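Local coordinates for TATA-binding protein (Sulfolobus acidocaldarius, PDB 1MP9) that probably binds the TATA box promoter element close to the transcription start and so helps activate archaeal genes transcribed by RNA polymerase, at residues E16-T21 with I104-I109; P57-L62 with T72-T77. All blocks are in the same frame, centred on the assembly; numbering follows the deposited sequence.

Interaction 1. Residues E16-T21 with I104-I109; sequences ENIVAT and IQIQNI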
loop_
_atom_site.group_PDB
_atom_site.type_symbol
_atom_site.label_atom_id
_atom_site.label_comp_id
_atom_site.label_asym_id
_atom_site.label_seq_id
_atom_site.Cartn_x
_atom_site.Cartn_y
_atom_site.Cartn_z
ATOM N N GLU A 16 3.500 -14.525 6.682
ATOM C CA GLU A 16 4.024 -13.867 7.872
ATOM C C GLU A 16 2.979 -13.816 8.984
ATOM O O GLU A 16 3.321 -13.879 10.151
ATOM C CB GLU A 16 4.439 -12.430 7.526
ATOM C CG GLU A 16 5.528 -12.313 6.437
ATOM C CD GLU A 16 6.818 -13.020 6.833
ATOM O OE1 GLU A 16 6.977 -13.322 8.027
ATOM O OE2 GLU A 16 7.670 -13.279 5.958
ATOM N N ASN A 17 1.705 -13.675 8.628
ATOM C CA ASN A 17 0.683 -13.577 9.649
ATOM C C ASN A 17 -0.701 -13.740 9.068
ATOM O O ASN A 17 -0.959 -13.390 7.921
ATOM C CB ASN A 17 0.718 -12.207 10.346
ATOM C CG ASN A 17 -0.211 -12.153 11.540
ATOM O OD1 ASN A 17 -0.277 -13.112 12.303
ATOM N ND2 ASN A 17 -0.909 -11.035 11.732
ATOM N N ILE A 18 -1.594 -14.269 9.880
ATOM C CA ILE A 18 -2.972 -14.426 9.458
ATOM C C ILE A 18 -3.832 -13.759 10.533
ATOM O O ILE A 18 -3.582 -13.940 11.727
ATOM C CB ILE A 18 -3.365 -15.902 9.367
ATOM C CG1 ILE A 18 -2.542 -16.595 8.274
ATOM C CG2 ILE A 18 -4.893 -16.016 9.099
ATOM C CD1 ILE A 18 -2.732 -18.079 8.228
ATOM N N VAL A 19 -4.805 -12.962 10.118
ATOM C CA VAL A 19 -5.712 -12.355 11.089
ATOM C C VAL A 19 -7.045 -13.007 10.782
ATOM O O VAL A 19 -7.508 -12.963 9.632
ATOM C CB VAL A 19 -5.854 -10.792 10.925
ATOM C CG1 VAL A 19 -6.844 -10.228 12.004
ATOM C CG2 VAL A 19 -4.507 -10.115 11.104
ATOM N N ALA A 20 -7.651 -13.629 11.790
ATOM C CA ALA A 20 -8.941 -14.280 11.578
ATOM C C ALA A 20 -9.927 -13.927 12.696
ATOM O O ALA A 20 -9.538 -13.491 13.780
ATOM C CB ALA A 20 -8.767 -15.847 11.512
ATOM N N THR A 21 -11.189 -14.183 12.410
ATOM C CA THR A 21 -12.288 -13.933 13.314
ATOM C C THR A 21 -12.955 -15.250 13.721
ATOM O O THR A 21 -13.104 -16.157 12.896
ATOM C CB THR A 21 -13.317 -13.030 12.617
ATOM O OG1 THR A 21 -12.893 -11.673 12.741
ATOM C CG2 THR A 21 -14.660 -13.165 13.242
ATOM N N ILE A 104 -14.645 -20.039 11.833
ATOM C CA ILE A 104 -13.431 -19.257 11.735
ATOM C C ILE A 104 -13.365 -18.604 10.369
ATOM O O ILE A 104 -13.384 -19.305 9.369
ATOM C CB ILE A 104 -12.208 -20.165 11.875
ATOM C CG1 ILE A 104 -12.150 -20.763 13.279
ATOM C CG2 ILE A 104 -10.951 -19.394 11.561
ATOM C CD1 ILE A 104 -10.984 -21.741 13.453
ATOM N N GLN A 105 -13.280 -17.283 10.317
ATOM C CA GLN A 105 -13.180 -16.607 9.035
ATOM C C GLN A 105 -11.885 -15.811 8.924
ATOM O O GLN A 105 -11.560 -14.984 9.787
ATOM C CB GLN A 105 -14.371 -15.660 8.809
ATOM C CG GLN A 105 -15.715 -16.363 8.904
ATOM C CD GLN A 105 -16.903 -15.486 8.518
ATOM O OE1 GLN A 105 -17.032 -15.065 7.365
ATOM N NE2 GLN A 105 -17.786 -15.219 9.481
ATOM N N ILE A 106 -11.141 -16.048 7.859
ATOM C CA ILE A 106 -9.916 -15.292 7.666
ATOM C C ILE A 106 -10.246 -13.882 7.213
ATOM O O ILE A 106 -10.991 -13.673 6.242
ATOM C CB ILE A 106 -8.980 -15.951 6.629
ATOM C CG1 ILE A 106 -8.480 -17.279 7.188
ATOM C CG2 ILE A 106 -7.772 -15.013 6.326
ATOM C CD1 ILE A 106 -7.515 -18.032 6.288
ATOM N N GLN A 107 -9.695 -12.916 7.933
ATOM C CA GLN A 107 -9.884 -11.505 7.622
ATOM C C GLN A 107 -8.762 -10.973 6.748
ATOM O O GLN A 107 -9.013 -10.186 5.863
ATOM C CB GLN A 107 -9.959 -10.658 8.902
ATOM C CG GLN A 107 -11.120 -11.048 9.797
ATOM C CD GLN A 107 -12.415 -11.055 9.022
ATOM O OE1 GLN A 107 -12.728 -10.092 8.343
ATOM N NE2 GLN A 107 -13.170 -12.147 9.104
ATOM N N ASN A 108 -7.527 -11.382 6.998
ATOM C CA ASN A 108 -6.422 -10.901 6.168
ATOM C C ASN A 108 -5.232 -11.827 6.330
ATOM O O ASN A 108 -5.052 -12.429 7.381
ATOM C CB ASN A 108 -5.960 -9.482 6.577
ATOM C CG ASN A 108 -4.842 -8.930 5.656
ATOM O OD1 ASN A 108 -3.882 -8.274 6.105
ATOM N ND2 ASN A 108 -4.987 -9.158 4.385
ATOM N N ILE A 109 -4.439 -11.926 5.272
ATOM C CA ILE A 109 -3.237 -12.724 5.303
ATOM C C ILE A 109 -2.117 -11.779 4.900
ATOM O O ILE A 109 -2.258 -11.046 3.924
ATOM C CB ILE A 109 -3.301 -13.867 4.289
ATOM C CG1 ILE A 109 -4.400 -14.857 4.697
ATOM C CG2 ILE A 109 -1.927 -14.570 4.226
ATOM C CD1 ILE A 109 -4.541 -16.029 3.739
#
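V19 and T21 pair with N108 and Q105 as antiparallel neighbours, the axes of strands 16-21 and 104-109 running at 140° to each other and closing to 4.3 Å. The register slips by one residue after V19, because Q107 and N108 both face it in a classic beta bulge. Two donors therefore converge on a single acceptor: V19 O takes Q107 N at 2.8 Å and N108 N at 3.1 Å, both in the plane of its carbonyl. V19 N returns a nearly straight bond to N108 O, at 2.8 Å and 178°. Beyond the bulge, T21 and Q105 exchange two backbone bonds.

Q107, in the bulge, starts its side chain toward strand 16-21. It bends at chi2 (-52°) and folds back across T21; its CG lies 3.5 Å from T21 OG1, while NE2 makes a weak hydrogen bond, 3.3 Å long, to Q105 O in its own strand. On the face carrying I18, A20, I106 and I109, the side chains meet one another through apolar groups. The CG2 branches of I18 and I106 meet at 4.1 Å, each set anti to its own backbone N, and A20 CB touches I104 CG2 at 4.2 Å. L80 of helix 77-93 packs against both A20 and I104, so this face looks onto the helical layer. V19 and T21 occupy the other face. N17 extends its amide to E134 of the second subunit, which accepts a hydrogen bond from ND2.

The two strands belong to the two halves of the internally repeated chain, so the bulged pairing forms the central seam at which the halves of the saddle-shaped TBP fold merge into a single curved antiparallel sheet.

Interaction 2. Residues P57-L62 with T72-T77; sequences PKITSL and TGAKST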
loop_
_atom_site.group_PDB
_atom_site.type_symbol
_atom_site.label_atom_id
_atom_site.label_comp_id
_atom_site.label_asym_id
_atom_site.label_seq_id
_atom_site.Cartn_x
_atom_site.Cartn_y
_atom_site.Cartn_z
ATOM N N PRO A 57 2.988 -21.482 20.023
ATOM C CA PRO A 57 3.364 -20.356 19.167
ATOM C C PRO A 57 2.801 -19.053 19.741
ATOM O O PRO A 57 1.841 -19.066 20.513
ATOM C CB PRO A 57 2.764 -20.736 17.816
ATOM C CG PRO A 57 1.538 -21.500 18.192
ATOM C CD PRO A 57 1.984 -22.343 19.368
ATOM N N LYS A 58 3.430 -17.941 19.384
ATOM C CA LYS A 58 3.009 -16.642 19.861
ATOM C C LYS A 58 1.700 -16.291 19.158
ATOM O O LYS A 58 1.659 -16.081 17.943
ATOM C CB LYS A 58 4.090 -15.596 19.562
ATOM C CG LYS A 58 3.845 -14.208 20.160
ATOM C CD LYS A 58 5.034 -13.276 19.897
ATOM C CE LYS A 58 6.273 -13.694 20.707
ATOM N NZ LYS A 58 7.555 -13.114 20.178
ATOM N N ILE A 59 0.622 -16.259 19.922
ATOM C CA ILE A 59 -0.679 -15.928 19.362
ATOM C C ILE A 59 -1.399 -14.960 20.275
ATOM O O ILE A 59 -1.283 -15.071 21.499
ATOM C CB ILE A 59 -1.576 -17.171 19.247
ATOM C CG1 ILE A 59 -0.911 -18.219 18.359
ATOM C CG2 ILE A 59 -2.927 -16.778 18.655
ATOM C CD1 ILE A 59 -0.849 -17.820 16.910
ATOM N N THR A 60 -2.109 -13.995 19.694
ATOM C CA THR A 60 -2.877 -13.090 20.522
ATOM C C THR A 60 -4.326 -13.193 20.119
ATOM O O THR A 60 -4.665 -13.266 18.941
ATOM C CB THR A 60 -2.413 -11.640 20.424
ATOM O OG1 THR A 60 -1.097 -11.539 20.975
ATOM C CG2 THR A 60 -3.350 -10.703 21.245
ATOM N N SER A 61 -5.186 -13.239 21.123
ATOM C CA SER A 61 -6.612 -13.316 20.870
ATOM C C SER A 61 -7.249 -12.117 21.538
ATOM O O SER A 61 -6.981 -11.839 22.707
ATOM C CB SER A 61 -7.177 -14.606 21.463
ATOM O OG SER A 61 -8.544 -14.742 21.106
ATOM N N LEU A 62 -8.055 -11.378 20.792
ATOM C CA LEU A 62 -8.749 -10.210 21.357
ATOM C C LEU A 62 -10.209 -10.638 21.406
ATOM O O LEU A 62 -10.791 -10.961 20.359
ATOM C CB LEU A 62 -8.578 -8.991 20.444
ATOM C CG LEU A 62 -7.114 -8.693 20.090
ATOM C CD1 LEU A 62 -7.044 -7.571 19.094
ATOM C CD2 LEU A 62 -6.339 -8.300 21.369
ATOM N N THR A 72 -4.706 -13.382 16.096
ATOM C CA THR A 72 -3.612 -12.940 15.264
ATOM C C THR A 72 -2.308 -13.633 15.641
ATOM O O THR A 72 -2.124 -14.033 16.800
ATOM C CB THR A 72 -3.458 -11.409 15.393
ATOM O OG1 THR A 72 -2.482 -10.949 14.478
ATOM C CG2 THR A 72 -3.033 -11.023 16.828
ATOM N N GLY A 73 -1.422 -13.800 14.662
ATOM C CA GLY A 73 -0.141 -14.437 14.930
ATOM C C GLY A 73 0.149 -15.747 14.214
ATOM O O GLY A 73 1.324 -16.064 13.968
ATOM N N ALA A 74 -0.886 -16.513 13.858
ATOM C CA ALA A 74 -0.668 -17.802 13.182
ATOM C C ALA A 74 -0.068 -17.594 11.788
ATOM O O ALA A 74 -0.388 -16.605 11.111
ATOM C CB ALA A 74 -1.976 -18.560 13.068
ATOM N N LYS A 75 0.799 -18.513 11.360
ATOM C CA LYS A 75 1.436 -18.395 10.052
ATOM C C LYS A 75 0.976 -19.439 9.083
ATOM O O LYS A 75 1.533 -19.542 8.003
ATOM C CB LYS A 75 2.959 -18.440 10.179
ATOM C CG LYS A 75 3.486 -17.238 10.923
ATOM C CD LYS A 75 4.971 -17.304 11.245
ATOM C CE LYS A 75 5.348 -16.101 12.114
ATOM N NZ LYS A 75 6.805 -15.997 12.451
ATOM N N SER A 76 -0.022 -20.221 9.481
ATOM C CA SER A 76 -0.607 -21.254 8.628
ATOM C C SER A 76 -2.021 -21.594 9.108
ATOM O O SER A 76 -2.373 -21.322 10.264
ATOM C CB SER A 76 0.254 -22.543 8.640
ATOM O OG SER A 76 0.103 -23.267 9.852
ATOM N N THR A 77 -2.833 -22.193 8.234
ATOM C CA THR A 77 -4.193 -22.545 8.625
ATOM C C THR A 77 -4.153 -23.559 9.758
ATOM O O THR A 77 -4.904 -23.444 10.728
ATOM C CB THR A 77 -5.000 -23.159 7.460
ATOM O OG1 THR A 77 -4.372 -24.373 7.043
ATOM C CG2 THR A 77 -5.075 -22.197 6.289
#
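T60 and T72 form an antiparallel hydrogen-bonded pair in the part of the curved TBP sheet contributed by repeat 1, at the point where strand 68-72 ends and the chain turns off toward helix 77-93. Their backbones satisfy each other twice over: T60 N gives a 2.9 Å bond to T72 O, in the plane of that carbonyl, and T72 N gives one of 2.8 Å to T60 O. Both are close to straight.

Past this pair the partners change. G73 N turns to a weak hydrogen bond with N17 OD1, and T72 OG1 is bonded to N17 ND2, so the same asparagine serves the backbone and the hydroxyl at the strand end. Farther on, E79 OE1 accepts from K75 N, while S76, the N-cap of helix 77-93, uses OG to take the hydrogen of E79 N, capping that amide in the first turn.

T72 turns its methyl across the pair, CG2 lying 3.7 Å from T60 CB, and F126 of the second subunit packs on T72. G73 adopts a positive phi of 117° where the chain leaves the strand, and its CA lies 3.9 Å from K58 O. Alongside G73, I59 folds its chain at chi2 (-69°), bringing CD1 to 3.3 Å from A74 N and 4.1 Å from A74 CB.

Followed from the N terminus, the chain first lays down 16-21, then runs through most of repeat 1 before 104-109 returns beside it and interaction 1 closes a loop with 82 residues between its segments. Interaction 2 is nested within that loop: 57-62 is joined to 72-77 after only nine intervening residues. The long closure ties the two repeats together at the middle of the sheet, whereas the short one connects neighbouring strands of repeat 1 to the start of helix 77-93. Their centres are 9 Å apart, and I18 CB approaches A74 O to 3.5 Å. N17 bridges them, and both also touch the second subunit.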